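Local coordinates for spore germination protein B3 (Bacillus subtilis subsp. subtilis, PDB 3N54), which takes part in the spore germination response to the mixture of L-asparagine, glucose, fructose and potassium ions, as a membrane lipoprotein of the GerABKC family, at residues 215-227 with 274-286. Numbering follows the deposited sequence.
Sequences VMPTTDKGHPITF and HRLENIFEKKLER
A beta hairpin packed on a long helix lies within the C-terminal GerAC-like region: strand 215-220 and the start of strand 223-240, joined by a type I' turn from Asp220 to His223, lie on helix 271-299 and belong to the four-stranded mixed sheet it covers. It illustrates how one aromatic side chain can organise a sheet-helix interface. Phe280 points from the helix toward the hairpin, and CB of Phe227 sits over the middle of one ring face, 3.5 Å from the centroid, a CH-pi contact. Met216 comes to the edge of the same ring, where SD lies 3.7 Å from Phe280 CD1, a Met-aromatic contact. With CG opposite the backbone N (chi1 175°) and a bend at chi3, the Met216 chain brings CE to 3.7 Å from Leu284 CB. Ile225 CD1, 3.8 Å from Phe280 CZ, also presses tightly on Leu276 CD2. Trp206 of helix 198-208 and Phe340 of strand 333-342 extend this core. Replacing Phe280 with an alanine would probably open a gap between hairpin and helix and deprive Phe227 CB and Met216 SD of their aromatic partner. Alongside, the aliphatic part of Lys283 runs past Thr218, with CD 3.7 Å from Thr218 CB, while its amine pairs with Asp287. Near the turn, the extended Arg275 forms a salt bridge, donating from NH1 to OD1 of Asp220 (2.7 Å, 152°) on the syn side but out of the carboxylate plane, the carboxylate and guanidinium planes 59° apart. An apolar, aromatic-centred core thus gives way to an ion pair, where Arg275 probably offsets Asp220's charge.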
ATOM      1  N   VAL A 215       1.619  18.315   8.240  1.00 57.92           N
ATOM      2  CA  VAL A 215       1.511  19.123   9.453  1.00 58.13           C
ATOM      3  C   VAL A 215       1.362  18.257  10.699  1.00 54.69           C
ATOM      4  O   VAL A 215       0.773  17.184  10.647  1.00 52.46           O
ATOM      5  CB  VAL A 215       0.300  20.079   9.385  1.00 60.12           C
ATOM      6  CG1 VAL A 215       0.488  21.098   8.272  1.00 63.78           C
ATOM      7  CG2 VAL A 215      -0.996  19.292   9.184  1.00 58.83           C
ATOM      8  N   MET A 216       1.921  18.732  11.810  1.00 54.61           N
ATOM      9  CA  MET A 216       1.745  18.103  13.118  1.00 52.13           C
ATOM     10  C   MET A 216       0.990  19.077  14.018  1.00 52.85           C
ATOM     11  O   MET A 216       1.563  20.066  14.469  1.00 55.00           O
ATOM     12  CB  MET A 216       3.089  17.749  13.761  1.00 52.05           C
ATOM     13  CG  MET A 216       2.963  17.204  15.192  1.00 50.67           C
ATOM     14  SD  MET A 216       4.534  16.995  16.042  1.00 51.89           S
ATOM     15  CE  MET A 216       5.241  15.602  15.194  1.00 49.45           C
ATOM     16  N   PRO A 217      -0.304  18.820  14.258  1.00 51.35           N
ATOM     17  CA  PRO A 217      -1.062  19.638  15.200  1.00 52.33           C
ATOM     18  C   PRO A 217      -1.002  19.051  16.603  1.00 50.73           C
ATOM     19  O   PRO A 217      -1.183  17.845  16.776  1.00 48.65           O
ATOM     20  CB  PRO A 217      -2.492  19.561  14.663  1.00 52.39           C
ATOM     21  CG  PRO A 217      -2.563  18.235  13.959  1.00 50.60           C
ATOM     22  CD  PRO A 217      -1.156  17.817  13.594  1.00 49.66           C
ATOM     23  N   THR A 218      -0.735  19.894  17.592  1.00 51.95           N
ATOM     24  CA  THR A 218      -0.726  19.455  18.981  1.00 51.10           C
ATOM     25  C   THR A 218      -1.054  20.645  19.883  1.00 53.28           C
ATOM     26  O   THR A 218      -1.676  21.610  19.429  1.00 54.72           O
ATOM     27  CB  THR A 218       0.618  18.775  19.355  1.00 50.59           C
ATOM     28  OG1 THR A 218       0.508  18.174  20.652  1.00 49.97           O
ATOM     29  CG2 THR A 218       1.768  19.770  19.340  1.00 52.92           C
ATOM     30  N   THR A 219      -0.678  20.570  21.155  1.00 53.50           N
ATOM     31  CA  THR A 219      -0.967  21.644  22.090  1.00 55.80           C
ATOM     32  C   THR A 219       0.197  21.922  23.030  1.00 57.39           C
ATOM     33  O   THR A 219       1.035  21.058  23.280  1.00 56.46           O
ATOM     34  CB  THR A 219      -2.201  21.317  22.949  1.00 55.45           C
ATOM     35  OG1 THR A 219      -2.013  20.045  23.579  1.00 54.16           O
ATOM     36  CG2 THR A 219      -3.462  21.277  22.100  1.00 54.82           C
ATOM     37  N   ASP A 220       0.238  23.155  23.523  1.00 60.17           N
ATOM     38  CA  ASP A 220       1.179  23.572  24.541  1.00 62.69           C
ATOM     39  C   ASP A 220       0.351  24.193  25.655  1.00 64.15           C
ATOM     40  O   ASP A 220      -0.190  25.285  25.487  1.00 65.97           O
ATOM     41  CB  ASP A 220       2.183  24.583  23.993  1.00 65.61           C
ATOM     42  CG  ASP A 220       3.085  25.153  25.077  1.00 69.61           C
ATOM     43  OD1 ASP A 220       3.510  26.319  24.949  1.00 74.35           O
ATOM     44  OD2 ASP A 220       3.354  24.441  26.071  1.00 69.72           O
ATOM     45  N   LYS A 221       0.238  23.484  26.777  1.00 63.68           N
ATOM     46  CA  LYS A 221      -0.589  23.917  27.906  1.00 65.16           C
ATOM     47  C   LYS A 221      -2.032  24.209  27.466  1.00 64.29           C
ATOM     48  O   LYS A 221      -2.640  25.200  27.882  1.00 66.48           O
ATOM     49  CB  LYS A 221       0.046  25.129  28.610  1.00 69.19           C
ATOM     50  CG  LYS A 221       1.364  24.807  29.317  1.00 71.36           C
ATOM     51  CD  LYS A 221       2.101  26.073  29.739  1.00 76.82           C
ATOM     52  CE  LYS A 221       3.268  25.783  30.683  1.00 79.65           C
ATOM     53  NZ  LYS A 221       2.849  25.671  32.112  1.00 82.44           N
ATOM     54  N   GLY A 222      -2.564  23.339  26.611  1.00 61.41           N
ATOM     55  CA  GLY A 222      -3.937  23.450  26.119  1.00 60.97           C
ATOM     56  C   GLY A 222      -4.136  24.288  24.864  1.00 61.64           C
ATOM     57  O   GLY A 222      -5.196  24.223  24.244  1.00 61.08           O
ATOM     58  N   HIS A 223      -3.129  25.071  24.482  1.00 63.31           N
ATOM     59  CA  HIS A 223      -3.242  25.961  23.323  1.00 64.85           C
ATOM     60  C   HIS A 223      -2.791  25.277  22.045  1.00 62.74           C
ATOM     61  O   HIS A 223      -1.678  24.771  21.991  1.00 61.88           O
ATOM     62  CB  HIS A 223      -2.406  27.220  23.532  1.00 68.47           C
ATOM     63  CG  HIS A 223      -2.776  27.988  24.760  1.00 70.61           C
ATOM     64  ND1 HIS A 223      -4.028  28.534  24.943  1.00 71.83           N
ATOM     65  CD2 HIS A 223      -2.059  28.309  25.861  1.00 72.73           C
ATOM     66  CE1 HIS A 223      -4.067  29.154  26.110  1.00 73.97           C
ATOM     67  NE2 HIS A 223      -2.884  29.035  26.685  1.00 74.09           N
ATOM     68  N   PRO A 224      -3.647  25.264  21.006  1.00 62.53           N
ATOM     69  CA  PRO A 224      -3.261  24.633  19.745  1.00 61.10           C
ATOM     70  C   PRO A 224      -1.991  25.209  19.122  1.00 62.93           C
ATOM     71  O   PRO A 224      -1.831  26.425  19.039  1.00 66.35           O
ATOM     72  CB  PRO A 224      -4.462  24.910  18.834  1.00 61.65           C
ATOM     73  CG  PRO A 224      -5.601  25.017  19.749  1.00 62.38           C
ATOM     74  CD  PRO A 224      -5.068  25.657  20.999  1.00 63.66           C
ATOM     75  N   ILE A 225      -1.086  24.326  18.720  1.00 61.40           N
ATOM     76  CA  ILE A 225       0.106  24.713  17.976  1.00 63.30           C
ATOM     77  C   ILE A 225       0.292  23.714  16.842  1.00 61.41           C
ATOM     78  O   ILE A 225       0.045  22.519  17.017  1.00 58.48           O
ATOM     79  CB  ILE A 225       1.372  24.797  18.864  1.00 64.33           C
ATOM     80  CG1 ILE A 225       1.612  23.492  19.629  1.00 61.31           C
ATOM     81  CG2 ILE A 225       1.252  25.962  19.844  1.00 67.44           C
ATOM     82  CD1 ILE A 225       2.893  23.491  20.440  1.00 62.33           C
ATOM     83  N   THR A 226       0.690  24.211  15.678  1.00 63.75           N
ATOM     84  CA  THR A 226       0.891  23.361  14.507  1.00 62.59           C
ATOM     85  C   THR A 226       2.254  23.622  13.890  1.00 64.96           C
ATOM     86  O   THR A 226       2.707  24.767  13.821  1.00 68.54           O
ATOM     87  CB  THR A 226      -0.208  23.580  13.451  1.00 63.09           C
ATOM     88  OG1 THR A 226      -1.477  23.214  14.001  1.00 61.71           O
ATOM     89  CG2 THR A 226       0.043  22.733  12.232  1.00 61.85           C
ATOM     90  N   PHE A 227       2.903  22.543  13.460  1.00 63.44           N
ATOM     91  CA  PHE A 227       4.211  22.592  12.834  1.00 65.77           C
ATOM     92  C   PHE A 227       4.102  22.019  11.421  1.00 65.53           C
ATOM     93  O   PHE A 227       3.897  20.817  11.255  1.00 62.43           O
ATOM     94  CB  PHE A 227       5.212  21.794  13.670  1.00 64.50           C
ATOM     95  CG  PHE A 227       6.604  21.772  13.106  1.00 66.88           C
ATOM     96  CD1 PHE A 227       7.488  22.806  13.365  1.00 71.05           C
ATOM     97  CD2 PHE A 227       7.036  20.706  12.327  1.00 65.40           C
ATOM     98  CE1 PHE A 227       8.778  22.785  12.851  1.00 73.47           C
ATOM     99  CE2 PHE A 227       8.322  20.678  11.813  1.00 67.43           C
ATOM    100  CZ  PHE A 227       9.195  21.720  12.078  1.00 71.64           C
ATOM    101  N   HIS A 274      12.626  26.936  21.194  1.00101.11           N
ATOM    102  CA  HIS A 274      13.275  25.680  21.582  1.00 98.85           C
ATOM    103  C   HIS A 274      12.305  24.811  22.374  1.00 93.56           C
ATOM    104  O   HIS A 274      12.303  23.585  22.239  1.00 89.80           O
ATOM    105  CB  HIS A 274      14.548  25.918  22.401  1.00104.14           C
ATOM    106  CG  HIS A 274      15.740  26.292  21.576  1.00108.95           C
ATOM    107  ND1 HIS A 274      16.334  27.534  21.642  1.00115.38           N
ATOM    108  CD2 HIS A 274      16.447  25.583  20.664  1.00108.57           C
ATOM    109  CE1 HIS A 274      17.358  27.574  20.809  1.00118.88           C
ATOM    110  NE2 HIS A 274      17.448  26.403  20.202  1.00114.67           N
ATOM    111  N   ARG A 275      11.482  25.461  23.192  1.00 93.31           N
ATOM    112  CA  ARG A 275      10.478  24.779  23.992  1.00 89.08           C
ATOM    113  C   ARG A 275       9.398  24.139  23.112  1.00 83.32           C
ATOM    114  O   ARG A 275       9.068  22.969  23.295  1.00 79.65           O
ATOM    115  CB  ARG A 275       9.865  25.764  24.985  1.00 91.45           C
ATOM    116  CG  ARG A 275       8.915  25.157  25.982  1.00 89.26           C
ATOM    117  CD  ARG A 275       8.600  26.160  27.076  1.00 94.08           C
ATOM    118  NE  ARG A 275       7.364  25.829  27.776  1.00 92.38           N
ATOM    119  CZ  ARG A 275       6.140  26.075  27.309  1.00 90.68           C
ATOM    120  NH1 ARG A 275       5.963  26.657  26.123  1.00 90.04           N
ATOM    121  NH2 ARG A 275       5.082  25.735  28.039  1.00 89.26           N
ATOM    122  N   LEU A 276       8.855  24.898  22.160  1.00 82.70           N
ATOM    123  CA  LEU A 276       7.849  24.366  21.231  1.00 77.98           C
ATOM    124  C   LEU A 276       8.429  23.249  20.368  1.00 75.21           C
ATOM    125  O   LEU A 276       7.764  22.243  20.108  1.00 71.11           O
ATOM    126  CB  LEU A 276       7.281  25.465  20.329  1.00 79.52           C
ATOM    127  CG  LEU A 276       6.318  26.465  20.967  1.00 80.98           C
ATOM    128  CD1 LEU A 276       5.866  27.478  19.937  1.00 83.12           C
ATOM    129  CD2 LEU A 276       5.120  25.759  21.561  1.00 77.67           C
ATOM    130  N   GLU A 277       9.667  23.438  19.921  1.00 77.54           N
ATOM    131  CA  GLU A 277      10.382  22.422  19.158  1.00 75.74           C
ATOM    132  C   GLU A 277      10.438  21.111  19.925  1.00 72.72           C
ATOM    133  O   GLU A 277      10.212  20.042  19.354  1.00 69.42           O
ATOM    134  CB  GLU A 277      11.799  22.897  18.834  1.00 80.20           C
ATOM    135  CG  GLU A 277      11.830  23.963  17.762  1.00 82.87           C
ATOM    136  CD  GLU A 277      13.158  24.690  17.644  1.00 88.28           C
ATOM    137  OE1 GLU A 277      14.091  24.408  18.426  1.00 90.00           O
ATOM    138  OE2 GLU A 277      13.257  25.561  16.758  1.00 90.80           O
ATOM    139  N   ASN A 278      10.729  21.204  21.220  1.00 74.10           N
ATOM    140  CA  ASN A 278      10.804  20.032  22.081  1.00 72.22           C
ATOM    141  C   ASN A 278       9.462  19.301  22.151  1.00 67.40           C
ATOM    142  O   ASN A 278       9.426  18.072  22.148  1.00 65.05           O
ATOM    143  CB  ASN A 278      11.260  20.422  23.493  1.00 75.72           C
ATOM    144  CG  ASN A 278      11.762  19.232  24.292  1.00 76.09           C
ATOM    145  OD1 ASN A 278      12.690  18.538  23.873  1.00 78.74           O
ATOM    146  ND2 ASN A 278      11.160  18.996  25.448  1.00 76.26           N
ATOM    147  N   ILE A 279       8.369  20.063  22.204  1.00 66.20           N
ATOM    148  CA  ILE A 279       7.024  19.489  22.255  1.00 62.25           C
ATOM    149  C   ILE A 279       6.724  18.700  20.980  1.00 59.10           C
ATOM    150  O   ILE A 279       6.241  17.571  21.049  1.00 56.48           O
ATOM    151  CB  ILE A 279       5.941  20.570  22.462  1.00 62.63           C
ATOM    152  CG1 ILE A 279       6.096  21.225  23.834  1.00 65.23           C
ATOM    153  CG2 ILE A 279       4.552  19.965  22.350  1.00 59.11           C
ATOM    154  CD1 ILE A 279       5.090  22.321  24.106  1.00 65.97           C
ATOM    155  N   PHE A 280       7.016  19.294  19.824  1.00 59.51           N
ATOM    156  CA  PHE A 280       6.800  18.624  18.542  1.00 57.04           C
ATOM    157  C   PHE A 280       7.694  17.393  18.404  1.00 56.13           C
ATOM    158  O   PHE A 280       7.249  16.348  17.939  1.00 53.56           O
ATOM    159  CB  PHE A 280       7.080  19.568  17.368  1.00 58.79           C
ATOM    160  CG  PHE A 280       6.140  20.739  17.272  1.00 59.46           C
ATOM    161  CD1 PHE A 280       4.771  20.544  17.156  1.00 56.90           C
ATOM    162  CD2 PHE A 280       6.631  22.038  17.242  1.00 62.84           C
ATOM    163  CE1 PHE A 280       3.906  21.623  17.050  1.00 58.51           C
ATOM    164  CE2 PHE A 280       5.773  23.122  17.130  1.00 64.12           C
ATOM    165  CZ  PHE A 280       4.407  22.914  17.036  1.00 61.96           C
ATOM    166  N   GLU A 281       8.956  17.535  18.802  1.00 58.89           N
ATOM    167  CA  GLU A 281       9.931  16.442  18.742  1.00 58.86           C
ATOM    168  C   GLU A 281       9.486  15.243  19.561  1.00 56.58           C
ATOM    169  O   GLU A 281       9.498  14.113  19.070  1.00 54.95           O
ATOM    170  CB  GLU A 281      11.297  16.912  19.249  1.00 62.96           C
ATOM    171  CG  GLU A 281      12.061  17.805  18.282  1.00 65.80           C
ATOM    172  CD  GLU A 281      13.133  18.645  18.970  1.00 70.76           C
ATOM    173  OE1 GLU A 281      13.501  18.341  20.127  1.00 71.85           O
ATOM    174  OE2 GLU A 281      13.608  19.616  18.350  1.00 73.51           O
ATOM    175  N   LYS A 282       9.101  15.495  20.809  1.00 57.02           N
ATOM    176  CA  LYS A 282       8.656  14.432  21.710  1.00 55.74           C
ATOM    177  C   LYS A 282       7.409  13.724  21.188  1.00 52.16           C
ATOM    178  O   LYS A 282       7.275  12.512  21.343  1.00 50.89           O
ATOM    179  CB  LYS A 282       8.398  14.974  23.121  1.00 57.48           C
ATOM    180  CG  LYS A 282       9.662  15.240  23.936  1.00 61.90           C
ATOM    181  CD  LYS A 282       9.317  15.717  25.350  1.00 64.75           C
ATOM    182  CE  LYS A 282      10.514  15.627  26.281  1.00 69.15           C
ATOM    183  NZ  LYS A 282      10.166  15.977  27.687  1.00 71.10           N
ATOM    184  N   LYS A 283       6.502  14.478  20.571  1.00 50.96           N
ATOM    185  CA  LYS A 283       5.286  13.894  20.010  1.00 48.22           C
ATOM    186  C   LYS A 283       5.620  12.920  18.878  1.00 46.69           C
ATOM    187  O   LYS A 283       5.114  11.802  18.851  1.00 45.15           O
ATOM    188  CB  LYS A 283       4.314  14.975  19.518  1.00 47.94           C
ATOM    189  CG  LYS A 283       3.096  14.401  18.800  1.00 45.34           C
ATOM    190  CD  LYS A 283       1.990  15.418  18.632  1.00 45.30           C
ATOM    191  CE  LYS A 283       0.885  14.877  17.725  1.00 44.08           C
ATOM    192  NZ  LYS A 283       0.407  13.518  18.117  1.00 41.89           N
ATOM    193  N   LEU A 284       6.475  13.339  17.953  1.00 47.39           N
ATOM    194  CA  LEU A 284       6.870  12.461  16.852  1.00 46.46           C
ATOM    195  C   LEU A 284       7.474  11.175  17.410  1.00 46.44           C
ATOM    196  O   LEU A 284       7.173  10.077  16.931  1.00 45.13           O
ATOM    197  CB  LEU A 284       7.870  13.157  15.917  1.00 47.98           C
ATOM    198  CG  LEU A 284       8.268  12.411  14.641  1.00 47.28           C
ATOM    199  CD1 LEU A 284       7.062  12.172  13.751  1.00 45.11           C
ATOM    200  CD2 LEU A 284       9.341  13.173  13.865  1.00 49.13           C
ATOM    201  N   GLU A 285       8.310  11.318  18.432  1.00 48.44           N
ATOM    202  CA  GLU A 285       8.977  10.176  19.039  1.00 49.48           C
ATOM    203  C   GLU A 285       7.991   9.179  19.636  1.00 48.02           C
ATOM    204  O   GLU A 285       8.084   7.984  19.371  1.00 47.39           O
ATOM    205  CB  GLU A 285       9.961  10.621  20.122  1.00 52.66           C
ATOM    206  CG  GLU A 285      10.727   9.456  20.721  1.00 54.96           C
ATOM    207  CD  GLU A 285      11.956   9.881  21.488  1.00 59.75           C
ATOM    208  OE1 GLU A 285      11.919  10.931  22.161  1.00 63.31           O
ATOM    209  OE2 GLU A 285      12.957   9.148  21.429  1.00 62.94           O
ATOM    210  N   ARG A 286       7.052   9.658  20.441  1.00 47.71           N
ATOM    211  CA  ARG A 286       6.103   8.733  21.060  1.00 47.43           C
ATOM    212  C   ARG A 286       5.155   8.142  20.010  1.00 44.96           C
ATOM    213  O   ARG A 286       4.757   6.989  20.119  1.00 44.63           O
ATOM    214  CB  ARG A 286       5.347   9.378  22.236  1.00 48.33           C
ATOM    215  CG  ARG A 286       4.191  10.295  21.895  1.00 48.16           C
ATOM    216  CD  ARG A 286       3.547  10.843  23.201  1.00 50.68           C
ATOM    217  NE  ARG A 286       4.224  12.045  23.667  1.00 52.67           N
ATOM    218  CZ  ARG A 286       3.816  13.297  23.454  1.00 52.71           C
ATOM    219  NH1 ARG A 286       2.695  13.571  22.793  1.00 50.49           N
ATOM    220  NH2 ARG A 286       4.548  14.299  23.924  1.00 55.26           N
TER